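Local coordinates for protein farnesyl pyrophosphate synthetase (Staphylococcus aureus, PDB 5H9D) that probably makes heptaprenyl diphosphate by magnesium-dependent elongation of a shorter prenyl diphosphate, at residues Y161-A170 with H199-D210; Y287-I295 with L307-G315. All blocks are in the same frame, centred on the assembly; numbering follows the deposited sequence.

Contact 1: Y161-A170 with H199-D210; sequences YLRRINRKTA and HYIGMSFQIIDD
The Tyr161 ring points its hydroxyl edge at the Asp210 carboxylate. Tyr161 OH donates to Asp210 OD2 at 2.5 Å, nearly along the C-O axis. The acceptor lies near the ring plane, with ring and carboxylate planes 69° apart. The other oxygen, Asp210 OD1, takes a weak bond from Gln206 NE2. The same amide reaches across to 161-170: Thr169 OG1 donates to Gln206 OE1 at 2.6 Å, in the carbonyl plane and on a lone pair. Gln206 leaves its backbone with CG anti to N (chi1 -172°), then bends at chi2, bringing the amide to Thr169 OG1 and Lys168 CE. Lys168 CE lies across it, 3.3 Å from Gln206 OE1. Met203 is the apolar knob, seated among Leu162, Ile165, Asn166 and Ala170. Its chain bends twice. Met203 SD lies 3.7 Å from Ala170 CB, and Met203 CE packs on Ile165 CG1. Ile165 also lays CG2 on Gln206 CG and CD1 on Ile207 CG1. Thr169 CG2 meets the edge of the Phe205 ring. Gly202 lets the backbones close in, with its CA 3.9 Å from Ala170 CA. Asp209 and Asp210 open the second DDxxD motif, which in relatives binds magnesium and diphosphate. The direct bond from Tyr161 to Asp210 is consistent with positioning that motif; Gln206 adds only its weak bond. The axes of the two segments cross at 104°. Helix 236-243 covers Tyr161 and Ile207, helix 276-296 touches Ser204 and Ile208, and helix 127-150 meets Arg164 and Lys168.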
loop_
_atom_site.group_PDB
_atom_site.type_symbol
_atom_site.label_atom_id
_atom_site.label_comp_id
_atom_site.label_asym_id
_atom_site.label_seq_id
_atom_site.Cartn_x
_atom_site.Cartn_y
_atom_site.Cartn_z
ATOM N N TYR A 161 -0.481 4.883 -20.197
ATOM C CA TYR A 161 -1.368 3.946 -19.513
ATOM C C TYR A 161 -0.502 2.813 -18.993
ATOM O O TYR A 161 -0.745 2.295 -17.917
ATOM C CB TYR A 161 -2.463 3.419 -20.457
ATOM C CG TYR A 161 -2.977 2.047 -20.089
ATOM C CD1 TYR A 161 -2.230 0.900 -20.416
ATOM C CD2 TYR A 161 -4.138 1.885 -19.329
ATOM C CE1 TYR A 161 -2.602 -0.347 -19.991
ATOM C CE2 TYR A 161 -4.536 0.621 -18.887
ATOM C CZ TYR A 161 -3.748 -0.492 -19.219
ATOM O OH TYR A 161 -4.037 -1.760 -18.742
ATOM N N LEU A 162 0.519 2.442 -19.761
ATOM C CA LEU A 162 1.449 1.367 -19.377
ATOM C C LEU A 162 2.278 1.727 -18.132
ATOM O O LEU A 162 2.555 0.885 -17.261
ATOM C CB LEU A 162 2.417 1.078 -20.526
ATOM C CG LEU A 162 1.813 0.432 -21.767
ATOM C CD1 LEU A 162 2.945 0.111 -22.688
ATOM C CD2 LEU A 162 1.019 -0.831 -21.428
ATOM N N ARG A 163 2.686 2.988 -18.076
ATOM C CA ARG A 163 3.485 3.492 -16.978
ATOM C C ARG A 163 2.612 3.453 -15.717
ATOM O O ARG A 163 3.106 3.263 -14.596
ATOM C CB ARG A 163 3.951 4.912 -17.354
ATOM C CG ARG A 163 4.983 5.568 -16.453
ATOM C CD ARG A 163 5.892 6.492 -17.267
ATOM N NE ARG A 163 5.139 7.285 -18.232
ATOM C CZ ARG A 163 5.688 7.926 -19.267
ATOM N NH1 ARG A 163 7.004 7.869 -19.460
ATOM N NH2 ARG A 163 4.922 8.600 -20.126
ATOM N N ARG A 164 1.303 3.578 -15.933
ATOM C CA ARG A 164 0.305 3.582 -14.867
ATOM C C ARG A 164 0.007 2.190 -14.342
ATOM O O ARG A 164 -0.293 2.043 -13.156
ATOM C CB ARG A 164 -1.005 4.245 -15.348
ATOM C CG ARG A 164 -2.022 4.630 -14.240
ATOM C CD ARG A 164 -3.113 5.619 -14.744
ATOM N NE ARG A 164 -4.158 4.936 -15.514
ATOM C CZ ARG A 164 -4.646 5.355 -16.685
ATOM N NH1 ARG A 164 -4.201 6.477 -17.244
ATOM N NH2 ARG A 164 -5.556 4.631 -17.322
ATOM N N ILE A 165 0.061 1.163 -15.188
ATOM C CA ILE A 165 -0.216 -0.172 -14.672
ATOM C C ILE A 165 1.069 -0.808 -14.172
ATOM O O ILE A 165 1.071 -1.861 -13.537
ATOM C CB ILE A 165 -0.914 -1.085 -15.712
ATOM C CG1 ILE A 165 -0.012 -1.337 -16.894
ATOM C CG2 ILE A 165 -2.232 -0.453 -16.144
ATOM C CD1 ILE A 165 -0.576 -2.341 -17.795
ATOM N N ASN A 166 2.170 -0.134 -14.454
ATOM C CA ASN A 166 3.458 -0.588 -13.989
ATOM C C ASN A 166 3.582 -0.272 -12.487
ATOM O O ASN A 166 3.937 -1.143 -11.682
ATOM C CB ASN A 166 4.564 0.116 -14.741
ATOM C CG ASN A 166 5.916 -0.204 -14.168
ATOM O OD1 ASN A 166 6.332 -1.374 -14.150
ATOM N ND2 ASN A 166 6.612 0.824 -13.670
ATOM N N ARG A 167 3.297 0.976 -12.110
ATOM C CA ARG A 167 3.365 1.382 -10.705
ATOM C C ARG A 167 2.220 0.728 -9.921
ATOM O O ARG A 167 2.422 0.135 -8.850
ATOM C CB ARG A 167 3.236 2.895 -10.567
ATOM C CG ARG A 167 4.279 3.721 -11.283
ATOM C CD ARG A 167 3.762 5.150 -11.458
ATOM N NE ARG A 167 4.459 5.840 -12.535
ATOM C CZ ARG A 167 5.642 6.443 -12.412
ATOM N NH1 ARG A 167 6.274 6.467 -11.235
ATOM N NH2 ARG A 167 6.213 6.988 -13.488
ATOM N N LYS A 168 1.017 0.847 -10.464
ATOM C CA LYS A 168 -0.186 0.300 -9.853
ATOM C C LYS A 168 -0.210 -1.213 -9.582
ATOM O O LYS A 168 -0.705 -1.627 -8.533
ATOM C CB LYS A 168 -1.390 0.702 -10.724
ATOM C CG LYS A 168 -2.714 -0.052 -10.528
ATOM C CD LYS A 168 -3.734 0.444 -11.578
ATOM C CE LYS A 168 -4.884 -0.531 -11.876
ATOM N NZ LYS A 168 -5.948 -0.633 -10.812
ATOM N N THR A 169 0.339 -2.038 -10.475
ATOM C CA THR A 169 0.259 -3.487 -10.287
ATOM C C THR A 169 1.507 -4.323 -10.526
ATOM O O THR A 169 1.832 -5.209 -9.736
ATOM C CB THR A 169 -0.848 -4.070 -11.187
ATOM O OG1 THR A 169 -2.068 -3.380 -10.929
ATOM C CG2 THR A 169 -1.059 -5.528 -10.925
ATOM N N ALA A 170 2.181 -4.075 -11.638
ATOM C CA ALA A 170 3.379 -4.820 -12.006
ATOM C C ALA A 170 4.519 -4.738 -10.974
ATOM O O ALA A 170 5.185 -5.736 -10.664
ATOM C CB ALA A 170 3.868 -4.334 -13.372
ATOM N N HIS A 199 8.028 -8.750 -13.539
ATOM C CA HIS A 199 7.512 -7.511 -14.077
ATOM C C HIS A 199 6.614 -7.745 -15.288
ATOM O O HIS A 199 5.568 -7.111 -15.385
ATOM C CB HIS A 199 8.659 -6.561 -14.424
ATOM C CG HIS A 199 8.252 -5.417 -15.297
ATOM N ND1 HIS A 199 8.163 -5.524 -16.665
ATOM C CD2 HIS A 199 7.848 -4.168 -14.996
ATOM C CE1 HIS A 199 7.720 -4.390 -17.171
ATOM N NE2 HIS A 199 7.521 -3.551 -16.175
ATOM N N TYR A 200 7.011 -8.643 -16.198
ATOM C CA TYR A 200 6.183 -8.951 -17.393
ATOM C C TYR A 200 4.856 -9.643 -17.021
ATOM O O TYR A 200 3.828 -9.378 -17.639
ATOM C CB TYR A 200 6.917 -9.849 -18.426
ATOM C CG TYR A 200 8.151 -9.249 -19.080
ATOM C CD1 TYR A 200 8.237 -7.882 -19.337
ATOM C CD2 TYR A 200 9.212 -10.059 -19.477
ATOM C CE1 TYR A 200 9.337 -7.337 -19.971
ATOM C CE2 TYR A 200 10.316 -9.528 -20.118
ATOM C CZ TYR A 200 10.373 -8.159 -20.366
ATOM O OH TYR A 200 11.445 -7.617 -21.045
ATOM N N ILE A 201 4.883 -10.535 -16.031
ATOM C CA ILE A 201 3.669 -11.210 -15.609
ATOM C C ILE A 201 2.715 -10.168 -15.061
ATOM O O ILE A 201 1.534 -10.195 -15.368
ATOM C CB ILE A 201 3.971 -12.269 -14.529
ATOM C CG1 ILE A 201 4.270 -13.600 -15.222
ATOM C CG2 ILE A 201 2.795 -12.358 -13.487
ATOM C CD1 ILE A 201 5.459 -14.289 -14.656
ATOM N N GLY A 202 3.250 -9.244 -14.259
ATOM C CA GLY A 202 2.459 -8.173 -13.677
ATOM C C GLY A 202 1.803 -7.257 -14.697
ATOM O O GLY A 202 0.672 -6.834 -14.495
ATOM N N MET A 203 2.501 -6.926 -15.779
ATOM C CA MET A 203 1.931 -6.069 -16.824
ATOM C C MET A 203 0.791 -6.819 -17.501
ATOM O O MET A 203 -0.305 -6.277 -17.697
ATOM C CB MET A 203 2.996 -5.690 -17.869
ATOM C CG MET A 203 4.152 -4.837 -17.309
ATOM S SD MET A 203 3.665 -3.169 -16.880
ATOM C CE MET A 203 3.065 -2.553 -18.464
ATOM N N SER A 204 1.042 -8.076 -17.843
ATOM C CA SER A 204 0.020 -8.899 -18.465
ATOM C C SER A 204 -1.196 -9.056 -17.544
ATOM O O SER A 204 -2.352 -8.994 -17.981
ATOM C CB SER A 204 0.584 -10.270 -18.766
ATOM O OG SER A 204 -0.468 -11.215 -18.785
ATOM N N PHE A 205 -0.903 -9.269 -16.265
ATOM C CA PHE A 205 -1.889 -9.445 -15.227
ATOM C C PHE A 205 -2.946 -8.351 -15.324
ATOM O O PHE A 205 -4.125 -8.627 -15.570
ATOM C CB PHE A 205 -1.176 -9.379 -13.873
ATOM C CG PHE A 205 -2.057 -9.727 -12.684
ATOM C CD1 PHE A 205 -2.727 -10.941 -12.620
ATOM C CD2 PHE A 205 -2.172 -8.858 -11.608
ATOM C CE1 PHE A 205 -3.487 -11.275 -11.501
ATOM C CE2 PHE A 205 -2.921 -9.191 -10.497
ATOM C CZ PHE A 205 -3.574 -10.393 -10.441
ATOM N N GLN A 206 -2.505 -7.107 -15.124
ATOM C CA GLN A 206 -3.367 -5.931 -15.159
ATOM C C GLN A 206 -4.087 -5.732 -16.491
ATOM O O GLN A 206 -5.259 -5.365 -16.515
ATOM C CB GLN A 206 -2.550 -4.662 -14.830
ATOM C CG GLN A 206 -3.400 -3.392 -14.641
ATOM C CD GLN A 206 -4.491 -3.583 -13.561
ATOM O OE1 GLN A 206 -4.183 -3.766 -12.376
ATOM N NE2 GLN A 206 -5.770 -3.557 -13.986
ATOM N N ILE A 207 -3.391 -5.960 -17.596
ATOM C CA ILE A 207 -4.043 -5.772 -18.871
ATOM C C ILE A 207 -5.242 -6.709 -18.944
ATOM O O ILE A 207 -6.294 -6.360 -19.475
ATOM C CB ILE A 207 -3.085 -6.012 -20.044
ATOM C CG1 ILE A 207 -2.009 -4.924 -20.052
ATOM C CG2 ILE A 207 -3.864 -5.995 -21.339
ATOM C CD1 ILE A 207 -1.003 -5.012 -21.161
ATOM N N ILE A 208 -5.096 -7.892 -18.366
ATOM C CA ILE A 208 -6.193 -8.839 -18.377
ATOM C C ILE A 208 -7.370 -8.331 -17.560
ATOM O O ILE A 208 -8.505 -8.411 -18.021
ATOM C CB ILE A 208 -5.720 -10.235 -17.929
ATOM C CG1 ILE A 208 -5.083 -10.925 -19.136
ATOM C CG2 ILE A 208 -6.869 -11.066 -17.370
ATOM C CD1 ILE A 208 -4.014 -11.928 -18.768
ATOM N N ASP A 209 -7.124 -7.808 -16.364
ATOM C CA ASP A 209 -8.211 -7.234 -15.562
ATOM C C ASP A 209 -9.043 -6.245 -16.411
ATOM O O ASP A 209 -10.265 -6.322 -16.457
ATOM C CB ASP A 209 -7.654 -6.434 -14.378
ATOM C CG ASP A 209 -7.352 -7.280 -13.169
ATOM O OD1 ASP A 209 -6.627 -8.296 -13.287
ATOM O OD2 ASP A 209 -7.833 -6.901 -12.078
ATOM N N ASP A 210 -8.359 -5.317 -17.075
ATOM C CA ASP A 210 -9.021 -4.299 -17.865
ATOM C C ASP A 210 -9.823 -4.861 -18.986
ATOM O O ASP A 210 -10.841 -4.307 -19.369
ATOM C CB ASP A 210 -8.013 -3.282 -18.404
ATOM C CG ASP A 210 -7.297 -2.543 -17.294
ATOM O OD1 ASP A 210 -7.773 -2.590 -16.118
ATOM O OD2 ASP A 210 -6.264 -1.907 -17.602
#

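Contact 2: Y287-I295 with L307-G315; sequences YLSKALNLI and LLSLTKKMG
Ile295 and Thr311 meet end to end, and the flat group beside them is the peptide carbonyl of Leu307. Above the Leu307 carbonyl plane, 46° out of it, sits Thr311 OG1, which donates to Leu307 O at 2.8 Å. The same oxygen also accepts a bond from Thr311 N. The hydroxyl bond back to its own helix fixes the threonine's rotation and turns CG2 to the opposing helix. Thr311 is a knob in a hole formed by Leu288, Ala291, Leu292 and Ile295. Thr311 CB lies 3.7 Å from Ile295 CD1, and Leu292 CG rests 4.0 Å from Thr311 CG2. Leu288 CD2 slides past in the opposite direction and reaches Thr311 CG2 at 3.9 Å. Leu308 packs one turn earlier along its helix: Leu308 CD2 touches Leu292 CD2 at 3.7 Å, while Ile295 CG2 packs on Leu308 CG at a like distance. Ile295 CD1 also leans on Leu307 CG. The contact is apolar and partly buried. The axes of 287-295 and 307-315 run at 176°, so helices 276-296 and 302-315 form an antiparallel pair. Helix 188-215 supports the first through Tyr287 and Leu288, and helix 43-51 covers Leu307 and Leu310.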
loop_
_atom_site.group_PDB
_atom_site.type_symbol
_atom_site.label_atom_id
_atom_site.label_comp_id
_atom_site.label_asym_id
_atom_site.label_seq_id
_atom_site.Cartn_x
_atom_site.Cartn_y
_atom_site.Cartn_z
ATOM N N TYR A 287 3.260 -9.874 -23.809
ATOM C CA TYR A 287 3.891 -9.694 -22.487
ATOM C C TYR A 287 4.183 -11.013 -21.814
ATOM O O TYR A 287 5.247 -11.170 -21.218
ATOM C CB TYR A 287 3.023 -8.821 -21.560
ATOM C CG TYR A 287 3.475 -7.377 -21.523
ATOM C CD1 TYR A 287 4.807 -7.052 -21.206
ATOM C CD2 TYR A 287 2.588 -6.329 -21.826
ATOM C CE1 TYR A 287 5.254 -5.725 -21.192
ATOM C CE2 TYR A 287 3.023 -4.970 -21.811
ATOM C CZ TYR A 287 4.360 -4.685 -21.493
ATOM O OH TYR A 287 4.810 -3.380 -21.457
ATOM N N LEU A 288 3.240 -11.951 -21.911
ATOM C CA LEU A 288 3.402 -13.278 -21.339
ATOM C C LEU A 288 4.541 -14.087 -22.000
ATOM O O LEU A 288 5.247 -14.822 -21.328
ATOM C CB LEU A 288 2.077 -14.029 -21.438
ATOM C CG LEU A 288 1.103 -13.859 -20.256
ATOM C CD1 LEU A 288 -0.174 -14.637 -20.518
ATOM C CD2 LEU A 288 1.762 -14.357 -18.962
ATOM N N SER A 289 4.710 -13.948 -23.318
ATOM C CA SER A 289 5.784 -14.630 -24.033
ATOM C C SER A 289 7.097 -14.035 -23.555
ATOM O O SER A 289 8.049 -14.747 -23.284
ATOM C CB SER A 289 5.671 -14.404 -25.535
ATOM O OG SER A 289 4.418 -14.833 -26.012
ATOM N N LYS A 290 7.167 -12.722 -23.456
ATOM C CA LYS A 290 8.405 -12.141 -22.981
ATOM C C LYS A 290 8.765 -12.809 -21.660
ATOM O O LYS A 290 9.947 -12.968 -21.337
ATOM C CB LYS A 290 8.283 -10.616 -22.785
ATOM C CG LYS A 290 8.804 -9.792 -23.960
ATOM C CD LYS A 290 8.577 -8.306 -23.722
ATOM C CE LYS A 290 9.290 -7.455 -24.746
ATOM N NZ LYS A 290 10.759 -7.762 -24.777
ATOM N N ALA A 291 7.755 -13.222 -20.899
ATOM C CA ALA A 291 8.039 -13.841 -19.611
ATOM C C ALA A 291 8.411 -15.305 -19.769
ATOM O O ALA A 291 9.330 -15.778 -19.110
ATOM C CB ALA A 291 6.848 -13.686 -18.662
ATOM N N LEU A 292 7.704 -16.019 -20.645
ATOM C CA LEU A 292 7.977 -17.438 -20.888
ATOM C C LEU A 292 9.349 -17.667 -21.507
ATOM O O LEU A 292 9.996 -18.666 -21.239
ATOM C CB LEU A 292 6.884 -18.023 -21.765
ATOM C CG LEU A 292 5.668 -18.230 -20.864
ATOM C CD1 LEU A 292 4.402 -18.347 -21.658
ATOM C CD2 LEU A 292 5.895 -19.489 -20.049
ATOM N N ASN A 293 9.796 -16.724 -22.326
ATOM C CA ASN A 293 11.108 -16.829 -22.944
ATOM C C ASN A 293 12.173 -16.862 -21.842
ATOM O O ASN A 293 13.046 -17.734 -21.823
ATOM C CB ASN A 293 11.356 -15.643 -23.898
ATOM C CG ASN A 293 12.803 -15.563 -24.368
ATOM O OD1 ASN A 293 13.338 -16.516 -24.953
ATOM N ND2 ASN A 293 13.449 -14.429 -24.107
ATOM N N LEU A 294 12.087 -15.911 -20.924
ATOM C CA LEU A 294 13.026 -15.810 -19.817
ATOM C C LEU A 294 12.913 -16.954 -18.816
ATOM O O LEU A 294 13.877 -17.265 -18.123
ATOM C CB LEU A 294 12.803 -14.492 -19.074
ATOM C CG LEU A 294 13.296 -13.202 -19.722
ATOM C CD1 LEU A 294 12.864 -12.036 -18.877
ATOM C CD2 LEU A 294 14.817 -13.222 -19.820
ATOM N N ILE A 295 11.746 -17.581 -18.729
ATOM C CA ILE A 295 11.587 -18.632 -17.745
ATOM C C ILE A 295 12.350 -19.834 -18.251
ATOM O O ILE A 295 12.906 -20.636 -17.483
ATOM C CB ILE A 295 10.065 -18.974 -17.494
ATOM C CG1 ILE A 295 9.355 -17.768 -16.877
ATOM C CG2 ILE A 295 9.921 -20.175 -16.539
ATOM C CD1 ILE A 295 7.870 -17.944 -16.704
ATOM N N LEU A 307 6.696 -22.548 -12.320
ATOM C CA LEU A 307 6.616 -21.172 -12.777
ATOM C C LEU A 307 6.022 -21.199 -14.189
ATOM O O LEU A 307 5.112 -20.426 -14.475
ATOM C CB LEU A 307 8.015 -20.549 -12.760
ATOM C CG LEU A 307 8.288 -19.050 -12.876
ATOM C CD1 LEU A 307 7.513 -18.267 -11.868
ATOM C CD2 LEU A 307 9.797 -18.837 -12.673
ATOM N N LEU A 308 6.518 -22.093 -15.054
ATOM C CA LEU A 308 6.000 -22.224 -16.425
ATOM C C LEU A 308 4.496 -22.489 -16.390
ATOM O O LEU A 308 3.721 -21.872 -17.119
ATOM C CB LEU A 308 6.694 -23.369 -17.178
ATOM C CG LEU A 308 8.048 -23.080 -17.840
ATOM C CD1 LEU A 308 8.880 -24.359 -17.878
ATOM C CD2 LEU A 308 7.848 -22.546 -19.226
ATOM N N SER A 309 4.098 -23.419 -15.533
ATOM C CA SER A 309 2.694 -23.758 -15.355
ATOM C C SER A 309 1.885 -22.554 -14.840
ATOM O O SER A 309 0.857 -22.197 -15.405
ATOM C CB SER A 309 2.581 -24.910 -14.365
ATOM O OG SER A 309 1.227 -25.218 -14.117
ATOM N N LEU A 310 2.348 -21.938 -13.757
ATOM C CA LEU A 310 1.661 -20.790 -13.190
ATOM C C LEU A 310 1.628 -19.616 -14.176
ATOM O O LEU A 310 0.624 -18.935 -14.301
ATOM C CB LEU A 310 2.327 -20.356 -11.876
ATOM C CG LEU A 310 1.761 -19.085 -11.203
ATOM C CD1 LEU A 310 0.302 -19.310 -10.786
ATOM C CD2 LEU A 310 2.600 -18.713 -9.979
ATOM N N THR A 311 2.724 -19.373 -14.876
ATOM C CA THR A 311 2.747 -18.279 -15.839
ATOM C C THR A 311 1.804 -18.545 -17.020
ATOM O O THR A 311 1.451 -17.621 -17.764
ATOM C CB THR A 311 4.154 -18.071 -16.408
ATOM O OG1 THR A 311 5.047 -17.797 -15.334
ATOM C CG2 THR A 311 4.182 -16.918 -17.407
ATOM N N LYS A 312 1.406 -19.807 -17.200
ATOM C CA LYS A 312 0.540 -20.149 -18.314
ATOM C C LYS A 312 -0.928 -20.105 -18.010
ATOM O O LYS A 312 -1.748 -20.106 -18.928
ATOM C CB LYS A 312 0.907 -21.494 -18.894
ATOM C CG LYS A 312 2.115 -21.428 -19.804
ATOM C CD LYS A 312 2.232 -22.738 -20.541
ATOM C CE LYS A 312 3.582 -22.962 -21.143
ATOM N NZ LYS A 312 3.529 -24.309 -21.766
ATOM N N LYS A 313 -1.265 -20.086 -16.727
ATOM C CA LYS A 313 -2.658 -19.966 -16.336
ATOM C C LYS A 313 -2.869 -18.444 -16.300
ATOM O O LYS A 313 -3.792 -17.917 -16.942
ATOM C CB LYS A 313 -2.916 -20.605 -14.961
ATOM C CG LYS A 313 -2.675 -22.110 -14.940
ATOM C CD LYS A 313 -3.415 -22.834 -13.813
ATOM C CE LYS A 313 -3.322 -24.369 -14.003
ATOM N NZ LYS A 313 -4.238 -25.187 -13.126
ATOM N N MET A 314 -1.980 -17.744 -15.589
ATOM C CA MET A 314 -2.041 -16.285 -15.481
ATOM C C MET A 314 -2.657 -15.634 -16.714
ATOM O O MET A 314 -3.514 -14.758 -16.597
ATOM C CB MET A 314 -0.638 -15.687 -15.285
ATOM C CG MET A 314 -0.117 -15.704 -13.865
ATOM S SD MET A 314 -1.158 -14.818 -12.719
ATOM C CE MET A 314 -2.042 -16.198 -11.988
ATOM N N GLY A 315 -2.207 -16.065 -17.891
ATOM C CA GLY A 315 -2.703 -15.494 -19.125
ATOM C C GLY A 315 -3.937 -16.158 -19.675
ATOM O O GLY A 315 -4.844 -15.487 -20.159
#

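Contact 1 comes first along the chain and closes before contact 2 opens. Their centres lie about 14 Å apart. They share no helix, but helix 188-215 of contact 1 packs directly on helix 276-296 of contact 2. Ser204 OG lies 3.4 Å from Leu288 CG, and Met203 CE lies 3.6 Å from Tyr287 OH. Tyr200 also rests on Lys290. The result is a layered all-helical arrangement: helix 158-183, then helix 188-215, then the hairpin of 276-296 and 302-315. Contact 1 lies nearer the centre of the chain and contains part of the probable metal-binding motif. The centre of contact 2 lies farther from the chain centre, about 16 Å against 8 Å.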